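Local coordinates for protein dual function macrocyclase-peptidase POPB (Galerina marginata, PDB 5N4B) that cleaves peptide bonds after proline and macrocyclises the trimmed peptide precursors of the amanitin toxins, as a monomeric serine peptidase of the S9A family, at residues Y38-L41 / E47-K50; S231-M236 / G616-I621; I317-N320 / V325-K328; N452-D457 / I512-Q517; F534-E537 / G542-E545. The protein carries 1 engineered substitution. All coordinates share one frame; numbering follows the deposited sequence.

Contact 1 (Y38-L41 / E47-K50); sequences YQWL and EVDK
The indole of Trp40 lies against the carboxylate of Glu47, the two planes only 13° apart, so the pair stacks as one flat group on another. The acid group sits over the benzo ring, toward its rim: Glu47 CD is 3.7 Å from Trp40 CZ3 and Glu47 OE1 is 3.6 Å from Trp40 CE3. Glu47 can span the distance because its chain is extended, with CG anti to the backbone N (chi1 -176°). On the opposite face of the indole lies Leu41 CG. This is a helix start folded back on the loop that leads into it: residues 39-41 form a 3-10 turn, and 47-50 belong to the first turns of helix 46-64. Tyr38 and Leu41 also rest on helix 668-680, so this N-terminal turn packs on the alpha/beta-hydrolase domain. Val48 comes in at the indole edge, its CG2 3.8 Å from Trp40 CE3 and 3.5 Å from the Trp40 carbonyl O, and a compact branched residue suits that corner. Leu41 CD2 meets Val48 CG2 more loosely, at 4.3 Å. Arg16 probably helps an acid lie flat on the indole: it forms a salt bridge with Glu47 OE2 and a cation-pi contact with Trp40.

Contact 2 (S231-M236 / G616-I621); sequences SDRNAM and GGQAWI
Arg233 and Gln618 reach for each other from opposite directions, and the contact between 231-236 and 616-621 rests on these two side chains. Among the polar approaches, Gln618 OE1 as modelled lies at the edge of the guanidinium, near its plane, 2.8 Å from Arg233 NH2, but the two ends are too crowded for the detail to be trusted. The amide is turned 66° from the guanidinium, so the two groups do not lie flush. Gln618 NE2 is 3.2 Å from Arg233 NH1; both are donors, so this pair is no bond. The side chain of Gln618 doubles back at chi2 (-63°), which brings its amide round to the arginine. Topologically the contact crosses between the two halves of the enzyme: 231-236 runs from a loop into strand 236-241 of the beta-propeller, while 616-621 belongs to the alpha/beta-hydrolase part, as a short 3-10 turn before helix 621-624. Long polar chains suit such a partly exposed boundary, where they can bridge two surfaces without close packing of their backbones. The bonds within each segment shape these ends. Arg233 NH1 donates to the carbonyl O of Asp232 at 3.0 Å, approaching from above the carbonyl plane by 51°, and this holds one side of the guanidinium to its own loop. In the other segment, Trp620 N donates to Gly617 O at 2.9 Å, part of the tight turn that carries Gln618. Asp232 OD2 forms a salt bridge with Lys202. A hydrogen bond from Thr282 OG1 to Ala619 O is a further link to the propeller.

Contact 3 (I317-N320 / V325-K328); sequences IITN and VYIK
Ile318 faces Tyr326 across a beta hairpin, and its side chain can be followed outward along the partner strand. Its CB sits 3.5 Å from Tyr326 O and 4.3 Å from Tyr326 CB. Next, CG1, anti to the carbonyl carbon (chi1 -59°), lies over the partner backbone, 3.9 Å from both Tyr326 O and Lys328 N. At the tip, Ile318 CD1 rests 3.6 Å from Lys328 N, against the backbone beyond Ile327. A long branched aliphatic chain suits this place because it can lie along the strand and probably helps shield its peptide groups. The position arises from a classic beta bulge: Ile318 and Thr319 both face Tyr326, shifting the register by one residue within the antiparallel hairpin 315-321/324-329, the first two strands of a four-stranded propeller blade. Tyr326 O takes Ile318 N at 2.8 Å and, weakly, Thr319 N, so one carbonyl serves two amides. Beyond the bulge the pairing is regular again, with Tyr326 N bonded to Thr319 O. On the face carrying Ile317, Asn320, Val325 and Ile327, Ile317 CD1 touches both Val325 CG1 (3.8 Å) and Ile327 CG1 (3.9 Å), next to Tyr275 of strand 273-279. Tyr326 and Thr319 point to the other face, where the Tyr326 ring meets Phe353 edge-to-face and Thr319 OG1 is hydrogen-bonded to Gln412 OE1.

Contact 4 (N452-D457 / I512-Q517); sequences NELDPD and ILTFLQ
Residues 452-457 run past helix 510-519 as an irregular strip, with Leu454 CA 7.2 Å from Thr514 CA at the nearest point. Leu454 carries the packing: both methyls press on the same patch of the helix, CD1 4.1 Å from Leu513 CB and CD2 3.9 Å from Thr514 OG1. Its side chain crosses those of Leu513 and Thr514 at about a right angle. Leucine suits the spot because its forked end can touch Leu513 and Thr514 and, one turn on, Gln517; Phe459 of strand 459-467 touches Leu454, Leu513 and Gln517 as well. In the alpha/beta-hydrolase half the helix packs on side chains of 459-467 and 473-481, the two strands at one end of the mixed sheet, and 452-457 is the connection that leads from the last propeller strand, 443-448, into 459-467, one of the two outermost strands of that sheet. Thr514 presents its hydroxyl to the leucine without losing its polar partner, since OG1 is bonded to Pro510 O one turn back. Gln517, extended along the surface, places OE1 3.9 Å from Leu454 CD2, sliding past it in the opposite direction. Gln517 OE1 also accepts from a water at 2.7 Å, and that water accepts from Asp455 N at 3.0 Å, a bridge between helix and loop. Just beyond, Asp455 OD1 accepts from Asp457 N in an Asx turn that opens the 3-10 turn at Pro456.

Contact 5 (F534-E537 / G542-E545); sequences FGEE and GRRE
Glu536 and Arg543 meet end-on, carboxylate to guanidinium, in a two-pronged salt bridge. Arg543 NH1 donates to Glu536 OE1 and NH2 donates to Glu536 OE2, each at 2.9 Å, one nitrogen to each oxygen. Both oxygens lie close to the guanidinium plane, while the nitrogens meet them on the syn side, somewhat out of the carboxylate plane; the two groups are tilted by 28°. Both bonds are fairly straight. Two such bonds fix the rotation of both ends, which a single contact would leave looser. The side chains themselves cross at about a right angle. Arg543 leaves its backbone extended and bends at chi3 (71°), whereas Glu536 bends at chi2. The pairing of long, oppositely charged residues suits a partly exposed place where the backbones stand apart. The bridge joins the first turn of the short helix 536-540, which starts at Glu536 just after the N-cap Gly535, to the loop that follows it, ahead of helix 548-563; nearby, Pro334, in the loop between propeller strands 324-329 and 337-342, touches Glu536, and Arg544 reaches Glu632 of helix 630-636.

Contacts 1, 3 and 5 are local closures, five or six residues apart in sequence; the centres of 1 and 3 lie about 51 Å apart on opposite sides of the chain's centre. Contact 2 ties the propeller to the alpha/beta-hydrolase domain across their interface, and along the chain it encloses contacts 3, 4 and 5. Contact 4 lies at the covalent crossing between the two domains, where the last propeller strand gives way to the hydrolase sheet, and contact 5 lies in the hydrolase part, about 26 Å from contact 3 between centres. Contacts 2 and 5 touch, through a probable hydrogen bond from Arg544 NH1 to Ile621 O. The catalytic triad positions lie away from all five.

Contact 1 (Y38-L41 / E47-K50)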
# COMPACT_ATOMS: atom_id res chain seq x y z
N TYR A 38 -29.38 8.95 -3.49
CA TYR A 38 -28.60 8.82 -2.27
C TYR A 38 -27.48 9.86 -2.20
O TYR A 38 -26.50 9.68 -1.46
CB TYR A 38 -28.09 7.38 -2.08
CG TYR A 38 -29.25 6.39 -2.13
CD1 TYR A 38 -30.32 6.47 -1.24
CD2 TYR A 38 -29.29 5.39 -3.11
CE1 TYR A 38 -31.37 5.60 -1.32
CE2 TYR A 38 -30.34 4.53 -3.19
CZ TYR A 38 -31.38 4.62 -2.32
OH TYR A 38 -32.46 3.75 -2.44
N GLN A 39 -27.61 10.96 -2.93
CA GLN A 39 -26.63 12.04 -2.85
C GLN A 39 -26.43 12.48 -1.41
O GLN A 39 -25.32 12.85 -1.02
CB GLN A 39 -27.04 13.22 -3.74
CG GLN A 39 -26.03 14.39 -3.70
CD GLN A 39 -26.16 15.24 -2.45
OE1 GLN A 39 -27.27 15.45 -1.94
NE2 GLN A 39 -25.03 15.70 -1.90
N TRP A 40 -27.49 12.42 -0.60
CA TRP A 40 -27.44 12.88 0.78
C TRP A 40 -26.51 12.04 1.65
O TRP A 40 -26.06 12.51 2.69
CB TRP A 40 -28.84 12.98 1.37
CG TRP A 40 -29.59 11.70 1.42
CD1 TRP A 40 -30.35 11.16 0.43
CD2 TRP A 40 -29.61 10.80 2.51
NE1 TRP A 40 -30.86 9.94 0.87
CE2 TRP A 40 -30.43 9.71 2.14
CE3 TRP A 40 -29.04 10.81 3.79
CZ2 TRP A 40 -30.69 8.65 3.00
CZ3 TRP A 40 -29.29 9.75 4.63
CH2 TRP A 40 -30.11 8.68 4.24
N LEU A 41 -26.17 10.82 1.23
CA LEU A 41 -25.21 9.99 1.96
C LEU A 41 -23.79 10.45 1.76
O LEU A 41 -22.89 9.88 2.37
CB LEU A 41 -25.38 8.51 1.56
CG LEU A 41 -26.61 7.87 2.21
CD1 LEU A 41 -26.91 6.48 1.61
CD2 LEU A 41 -26.40 7.71 3.73
N GLU A 47 -29.27 12.61 10.12
CA GLU A 47 -29.95 11.58 9.34
C GLU A 47 -28.95 10.53 8.85
O GLU A 47 -29.26 9.32 8.84
CB GLU A 47 -30.67 12.20 8.14
CG GLU A 47 -31.51 11.25 7.30
CD GLU A 47 -32.02 11.87 5.98
OE1 GLU A 47 -31.45 12.89 5.50
OE2 GLU A 47 -32.95 11.28 5.37
N VAL A 48 -27.76 10.94 8.43
CA VAL A 48 -26.75 9.97 8.02
C VAL A 48 -26.30 9.13 9.22
O VAL A 48 -26.14 7.91 9.10
CB VAL A 48 -25.58 10.65 7.31
CG1 VAL A 48 -24.47 9.63 7.04
CG2 VAL A 48 -26.04 11.31 6.02
N ASP A 49 -26.13 9.75 10.39
CA ASP A 49 -25.74 9.01 11.59
C ASP A 49 -26.79 7.96 11.96
O ASP A 49 -26.44 6.85 12.37
CB ASP A 49 -25.57 9.96 12.76
CG ASP A 49 -24.36 10.86 12.64
OD1 ASP A 49 -23.44 10.61 11.84
OD2 ASP A 49 -24.33 11.84 13.42
N LYS A 50 -28.07 8.29 11.83
CA LYS A 50 -29.11 7.31 12.12
C LYS A 50 -29.02 6.14 11.15
O LYS A 50 -29.18 4.98 11.54
CB LYS A 50 -30.51 7.93 12.09
CG LYS A 50 -30.83 8.79 13.31
CD LYS A 50 -32.21 9.47 13.20
CE LYS A 50 -32.42 10.49 14.33
NZ LYS A 50 -33.74 11.20 14.23

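Contact 2 (S231-M236 / G616-I621)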
# COMPACT_ATOMS: atom_id res chain seq x y z
N SER A 231 -9.40 18.89 1.20
CA SER A 231 -8.71 18.73 -0.06
C SER A 231 -7.30 19.22 0.15
O SER A 231 -7.00 20.05 1.02
CB SER A 231 -9.40 19.46 -1.21
OG SER A 231 -8.95 20.77 -1.32
N ASP A 232 -6.42 18.60 -0.61
CA ASP A 232 -5.00 18.86 -0.51
C ASP A 232 -4.58 19.47 -1.83
O ASP A 232 -4.47 18.76 -2.84
CB ASP A 232 -4.27 17.56 -0.21
CG ASP A 232 -4.74 16.91 1.07
OD1 ASP A 232 -4.96 17.62 2.08
OD2 ASP A 232 -4.90 15.66 1.03
N ARG A 233 -4.34 20.77 -1.83
CA ARG A 233 -3.95 21.50 -3.03
C ARG A 233 -2.81 22.44 -2.68
O ARG A 233 -2.59 22.81 -1.53
CB ARG A 233 -5.12 22.27 -3.65
CG ARG A 233 -6.22 21.41 -4.16
CD ARG A 233 -5.78 20.70 -5.43
NE ARG A 233 -6.88 19.97 -6.06
CZ ARG A 233 -7.22 18.72 -5.79
NH1 ARG A 233 -6.56 17.99 -4.88
NH2 ARG A 233 -8.25 18.18 -6.44
N ASN A 234 -2.10 22.88 -3.72
CA ASN A 234 -1.03 23.85 -3.56
C ASN A 234 0.08 23.33 -2.65
O ASN A 234 0.65 24.05 -1.83
CB ASN A 234 -1.56 25.22 -3.09
CG ASN A 234 -2.47 25.86 -4.10
OD1 ASN A 234 -2.02 26.43 -5.13
ND2 ASN A 234 -3.73 25.72 -3.87
N ALA A 235 0.47 22.08 -2.92
CA ALA A 235 1.62 21.49 -2.23
C ALA A 235 2.88 22.29 -2.45
O ALA A 235 3.10 22.92 -3.50
CB ALA A 235 1.87 20.07 -2.73
N MET A 236 3.73 22.24 -1.45
CA MET A 236 5.02 22.92 -1.44
C MET A 236 6.07 21.92 -1.01
O MET A 236 5.93 21.27 0.04
CB MET A 236 5.05 24.08 -0.42
CG MET A 236 4.06 25.18 -0.71
SD MET A 236 3.70 26.19 0.73
CE MET A 236 2.40 25.19 1.45
N GLY A 616 -8.88 13.37 -2.77
CA GLY A 616 -7.84 13.28 -3.80
C GLY A 616 -8.21 12.47 -5.04
O GLY A 616 -7.33 12.07 -5.83
N GLY A 617 -9.51 12.29 -5.25
CA GLY A 617 -9.99 11.48 -6.35
C GLY A 617 -9.64 12.00 -7.72
O GLY A 617 -9.57 11.20 -8.64
N GLN A 618 -9.39 13.30 -7.88
CA GLN A 618 -9.04 13.81 -9.21
C GLN A 618 -7.78 13.15 -9.76
O GLN A 618 -7.61 13.01 -10.98
CB GLN A 618 -8.90 15.34 -9.18
CG GLN A 618 -7.67 15.83 -8.50
CD GLN A 618 -7.61 15.48 -7.01
OE1 GLN A 618 -8.65 15.45 -6.30
NE2 GLN A 618 -6.39 15.27 -6.52
N ALA A 619 -6.88 12.73 -8.87
CA ALA A 619 -5.65 12.05 -9.30
C ALA A 619 -5.93 10.73 -9.97
O ALA A 619 -5.06 10.21 -10.68
CB ALA A 619 -4.76 11.84 -8.10
N TRP A 620 -7.12 10.15 -9.78
CA TRP A 620 -7.45 8.86 -10.38
C TRP A 620 -8.06 8.98 -11.77
O TRP A 620 -8.43 7.96 -12.36
CB TRP A 620 -8.41 8.08 -9.49
CG TRP A 620 -8.04 8.01 -8.06
CD1 TRP A 620 -6.81 8.10 -7.50
CD2 TRP A 620 -8.97 7.86 -7.00
NE1 TRP A 620 -6.92 8.02 -6.13
CE2 TRP A 620 -8.25 7.87 -5.80
CE3 TRP A 620 -10.36 7.73 -6.95
CZ2 TRP A 620 -8.88 7.76 -4.56
CZ3 TRP A 620 -10.99 7.63 -5.73
CH2 TRP A 620 -10.26 7.66 -4.56
N ILE A 621 -8.21 10.18 -12.31
CA ILE A 621 -8.61 10.32 -13.70
C ILE A 621 -7.65 9.58 -14.63
O ILE A 621 -8.07 9.03 -15.65
CB ILE A 621 -8.75 11.80 -14.05
CG1 ILE A 621 -10.02 12.34 -13.37
CG2 ILE A 621 -8.83 11.99 -15.53
CD1 ILE A 621 -10.12 13.88 -13.43

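Contact 3 (I317-N320 / V325-K328)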
# COMPACT_ATOMS: atom_id res chain seq x y z
N ILE A 317 15.90 8.37 -9.22
CA ILE A 317 17.35 8.33 -9.10
C ILE A 317 17.82 7.13 -8.29
O ILE A 317 17.28 6.83 -7.21
CB ILE A 317 17.87 9.59 -8.39
CG1 ILE A 317 17.44 10.87 -9.08
CG2 ILE A 317 19.41 9.53 -8.24
CD1 ILE A 317 17.84 10.96 -10.48
N ILE A 318 18.87 6.48 -8.75
CA ILE A 318 19.58 5.44 -7.99
C ILE A 318 20.79 6.05 -7.28
O ILE A 318 20.91 5.97 -6.05
CB ILE A 318 20.05 4.29 -8.92
CG1 ILE A 318 18.85 3.67 -9.61
CG2 ILE A 318 20.86 3.28 -8.11
CD1 ILE A 318 19.20 2.91 -10.85
N THR A 319 21.68 6.66 -8.02
CA THR A 319 22.88 7.28 -7.46
C THR A 319 23.55 8.13 -8.53
O THR A 319 23.04 8.25 -9.65
CB THR A 319 23.82 6.24 -6.88
OG1 THR A 319 24.74 6.97 -6.01
CG2 THR A 319 24.61 5.45 -7.90
N ASN A 320 24.72 8.66 -8.22
CA ASN A 320 25.53 9.35 -9.21
C ASN A 320 26.98 9.08 -8.88
O ASN A 320 27.35 8.87 -7.73
CB ASN A 320 25.30 10.86 -9.22
CG ASN A 320 25.80 11.51 -7.98
OD1 ASN A 320 25.25 11.27 -6.92
ND2 ASN A 320 26.83 12.33 -8.09
N VAL A 325 24.64 10.40 -13.69
CA VAL A 325 23.50 10.09 -12.82
C VAL A 325 22.86 8.79 -13.32
O VAL A 325 22.51 8.68 -14.52
CB VAL A 325 22.49 11.23 -12.83
CG1 VAL A 325 21.38 10.94 -11.89
CG2 VAL A 325 23.16 12.53 -12.42
N TYR A 326 22.67 7.84 -12.41
CA TYR A 326 22.09 6.54 -12.71
C TYR A 326 20.63 6.56 -12.28
O TYR A 326 20.32 6.94 -11.14
CB TYR A 326 22.83 5.45 -11.93
CG TYR A 326 24.24 5.17 -12.36
CD1 TYR A 326 25.26 6.10 -12.12
CD2 TYR A 326 24.58 4.00 -12.99
CE1 TYR A 326 26.58 5.84 -12.54
CE2 TYR A 326 25.86 3.73 -13.41
CZ TYR A 326 26.86 4.64 -13.17
OH TYR A 326 28.17 4.41 -13.52
N ILE A 327 19.73 6.16 -13.19
CA ILE A 327 18.30 6.38 -13.02
C ILE A 327 17.56 5.13 -13.43
O ILE A 327 17.79 4.60 -14.53
CB ILE A 327 17.82 7.57 -13.87
CG1 ILE A 327 18.70 8.81 -13.59
CG2 ILE A 327 16.37 7.87 -13.59
CD1 ILE A 327 18.29 10.10 -14.36
N LYS A 328 16.60 4.71 -12.60
CA LYS A 328 15.68 3.66 -12.99
C LYS A 328 14.53 4.31 -13.73
O LYS A 328 13.96 5.29 -13.25
CB LYS A 328 15.14 2.93 -11.77
CG LYS A 328 14.17 1.78 -12.13
CD LYS A 328 13.77 0.88 -10.95
CE LYS A 328 12.97 1.56 -9.87
NZ LYS A 328 11.64 1.98 -10.32

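Contact 4 (N452-D457 / I512-Q517)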
# COMPACT_ATOMS: atom_id res chain seq x y z
N ASN A 452 3.60 -18.83 15.11
CA ASN A 452 2.94 -19.47 16.26
C ASN A 452 1.83 -20.39 15.77
O ASN A 452 0.95 -19.96 14.99
CB ASN A 452 2.36 -18.42 17.19
CG ASN A 452 1.86 -19.01 18.49
OD1 ASN A 452 2.53 -19.84 19.09
ND2 ASN A 452 0.68 -18.62 18.89
N GLU A 453 1.88 -21.63 16.25
CA GLU A 453 0.90 -22.69 15.95
C GLU A 453 1.03 -23.23 14.52
O GLU A 453 1.30 -24.44 14.33
CB GLU A 453 -0.52 -22.27 16.28
CG GLU A 453 -0.75 -21.98 17.81
CD GLU A 453 -2.20 -21.88 18.21
OE1 GLU A 453 -3.08 -22.06 17.35
OE2 GLU A 453 -2.52 -21.60 19.39
N LEU A 454 0.96 -22.35 13.55
CA LEU A 454 1.12 -22.68 12.15
C LEU A 454 2.51 -23.24 11.90
O LEU A 454 3.50 -22.77 12.44
CB LEU A 454 1.06 -21.38 11.31
CG LEU A 454 -0.26 -20.75 11.03
CD1 LEU A 454 -0.04 -19.41 10.36
CD2 LEU A 454 -1.17 -21.69 10.19
N ASP A 455 2.59 -24.17 10.96
CA ASP A 455 3.87 -24.56 10.36
C ASP A 455 3.82 -24.16 8.89
O ASP A 455 3.05 -24.74 8.10
CB ASP A 455 4.13 -26.06 10.51
CG ASP A 455 5.53 -26.49 9.98
OD1 ASP A 455 6.20 -25.72 9.26
OD2 ASP A 455 5.94 -27.66 10.27
N PRO A 456 4.60 -23.18 8.49
CA PRO A 456 4.55 -22.75 7.10
C PRO A 456 4.81 -23.84 6.09
O PRO A 456 4.33 -23.76 4.96
CB PRO A 456 5.61 -21.65 7.04
CG PRO A 456 5.71 -21.14 8.41
CD PRO A 456 5.50 -22.34 9.29
N ASP A 457 5.56 -24.88 6.46
CA ASP A 457 5.85 -26.00 5.59
C ASP A 457 4.61 -26.81 5.25
O ASP A 457 4.67 -27.62 4.31
CB ASP A 457 6.85 -26.97 6.22
CG ASP A 457 8.25 -26.37 6.36
OD1 ASP A 457 8.55 -25.33 5.71
OD2 ASP A 457 9.04 -26.94 7.15
N ILE A 512 -4.80 -15.69 6.94
CA ILE A 512 -5.25 -16.42 5.76
C ILE A 512 -4.84 -17.88 5.87
O ILE A 512 -5.67 -18.77 5.63
CB ILE A 512 -4.76 -15.76 4.47
CG1 ILE A 512 -5.47 -14.41 4.33
CG2 ILE A 512 -5.06 -16.66 3.28
CD1 ILE A 512 -4.98 -13.49 3.21
N LEU A 513 -3.58 -18.17 6.21
CA LEU A 513 -3.19 -19.58 6.31
C LEU A 513 -4.02 -20.33 7.34
O LEU A 513 -4.38 -21.48 7.14
CB LEU A 513 -1.69 -19.72 6.61
CG LEU A 513 -0.77 -19.14 5.53
CD1 LEU A 513 0.67 -19.40 5.92
CD2 LEU A 513 -1.05 -19.66 4.12
N THR A 514 -4.33 -19.69 8.45
CA THR A 514 -5.17 -20.32 9.46
C THR A 514 -6.54 -20.64 8.89
O THR A 514 -7.07 -21.73 9.11
CB THR A 514 -5.26 -19.39 10.66
OG1 THR A 514 -3.97 -19.26 11.25
CG2 THR A 514 -6.18 -19.96 11.72
N PHE A 515 -7.14 -19.72 8.15
CA PHE A 515 -8.41 -20.00 7.51
C PHE A 515 -8.30 -21.19 6.56
O PHE A 515 -9.15 -22.09 6.55
CB PHE A 515 -8.88 -18.78 6.75
CG PHE A 515 -10.26 -18.88 6.15
CD1 PHE A 515 -10.42 -19.41 4.89
CD2 PHE A 515 -11.37 -18.47 6.86
CE1 PHE A 515 -11.66 -19.51 4.32
CE2 PHE A 515 -12.62 -18.55 6.29
CZ PHE A 515 -12.77 -19.08 5.04
N LEU A 516 -7.24 -21.23 5.76
CA LEU A 516 -7.08 -22.32 4.80
C LEU A 516 -7.01 -23.66 5.51
O LEU A 516 -7.62 -24.64 5.07
CB LEU A 516 -5.82 -22.12 3.94
CG LEU A 516 -5.72 -20.80 3.15
CD1 LEU A 516 -4.57 -20.86 2.20
CD2 LEU A 516 -6.97 -20.45 2.42
N GLN A 517 -6.23 -23.73 6.57
CA GLN A 517 -6.12 -24.97 7.33
C GLN A 517 -7.41 -25.32 8.04
O GLN A 517 -7.82 -26.48 8.03
CB GLN A 517 -4.95 -24.85 8.30
CG GLN A 517 -4.67 -26.14 9.06
CD GLN A 517 -3.39 -26.13 9.86
OE1 GLN A 517 -2.58 -25.25 9.78
NE2 GLN A 517 -3.24 -27.14 10.70
O HOH W 1 0.09 -25.60 10.19

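Contact 5 (F534-E537 / G542-E545)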
# COMPACT_ATOMS: atom_id res chain seq x y z
N PHE A 534 3.43 -7.11 -15.08
CA PHE A 534 4.14 -7.22 -16.36
C PHE A 534 4.45 -5.86 -16.96
O PHE A 534 4.48 -5.71 -18.17
CB PHE A 534 3.39 -8.16 -17.28
CG PHE A 534 3.29 -9.55 -16.71
CD1 PHE A 534 4.37 -10.41 -16.77
CD2 PHE A 534 2.11 -9.99 -16.08
CE1 PHE A 534 4.27 -11.67 -16.25
CE2 PHE A 534 2.03 -11.28 -15.56
CZ PHE A 534 3.11 -12.10 -15.64
N GLY A 535 4.69 -4.90 -16.10
CA GLY A 535 5.12 -3.58 -16.58
C GLY A 535 3.99 -2.68 -17.04
O GLY A 535 2.78 -2.94 -16.88
N GLU A 536 4.42 -1.60 -17.69
CA GLU A 536 3.46 -0.55 -18.08
C GLU A 536 2.38 -1.08 -18.99
O GLU A 536 1.23 -0.59 -18.95
CB GLU A 536 4.15 0.62 -18.79
CG GLU A 536 3.29 1.37 -19.97
CD GLU A 536 2.20 2.30 -19.44
OE1 GLU A 536 2.07 2.46 -18.22
OE2 GLU A 536 1.46 2.87 -20.29
N GLU A 537 2.69 -2.02 -19.86
CA GLU A 537 1.69 -2.54 -20.76
C GLU A 537 0.60 -3.33 -20.02
O GLU A 537 -0.53 -3.42 -20.50
CB GLU A 537 2.29 -3.36 -21.90
CG GLU A 537 3.16 -2.55 -22.85
CD GLU A 537 2.35 -1.58 -23.72
OE1 GLU A 537 1.32 -1.99 -24.31
OE2 GLU A 537 2.76 -0.40 -23.81
N GLY A 542 -5.52 -2.49 -18.41
CA GLY A 542 -6.67 -2.36 -17.55
C GLY A 542 -6.76 -0.98 -16.95
O GLY A 542 -6.63 -0.82 -15.75
N ARG A 543 -6.96 0.03 -17.79
CA ARG A 543 -6.88 1.42 -17.38
C ARG A 543 -7.73 2.27 -18.31
O ARG A 543 -7.70 2.06 -19.52
CB ARG A 543 -5.39 1.84 -17.53
CG ARG A 543 -5.02 3.19 -17.05
CD ARG A 543 -3.49 3.44 -17.07
NE ARG A 543 -2.95 3.57 -18.42
CZ ARG A 543 -1.70 3.31 -18.80
NH1 ARG A 543 -0.76 2.85 -17.94
NH2 ARG A 543 -1.39 3.51 -20.08
N ARG A 544 -8.45 3.24 -17.77
CA ARG A 544 -9.22 4.16 -18.60
C ARG A 544 -10.13 3.37 -19.54
O ARG A 544 -10.97 2.60 -19.07
CB ARG A 544 -8.31 5.21 -19.29
CG ARG A 544 -7.69 6.18 -18.25
CD ARG A 544 -6.62 7.12 -18.81
NE ARG A 544 -7.13 7.89 -19.93
CZ ARG A 544 -7.75 9.05 -19.79
NH1 ARG A 544 -7.97 9.59 -18.59
NH2 ARG A 544 -8.17 9.68 -20.88
N GLU A 545 -10.00 3.53 -20.85
CA GLU A 545 -10.95 2.84 -21.72
C GLU A 545 -10.85 1.31 -21.68
O GLU A 545 -11.79 0.66 -22.15
CB GLU A 545 -10.86 3.35 -23.16
CG GLU A 545 -9.64 2.91 -23.91
CD GLU A 545 -8.44 3.84 -23.75
OE1 GLU A 545 -8.39 4.68 -22.81
OE2 GLU A 545 -7.52 3.71 -24.61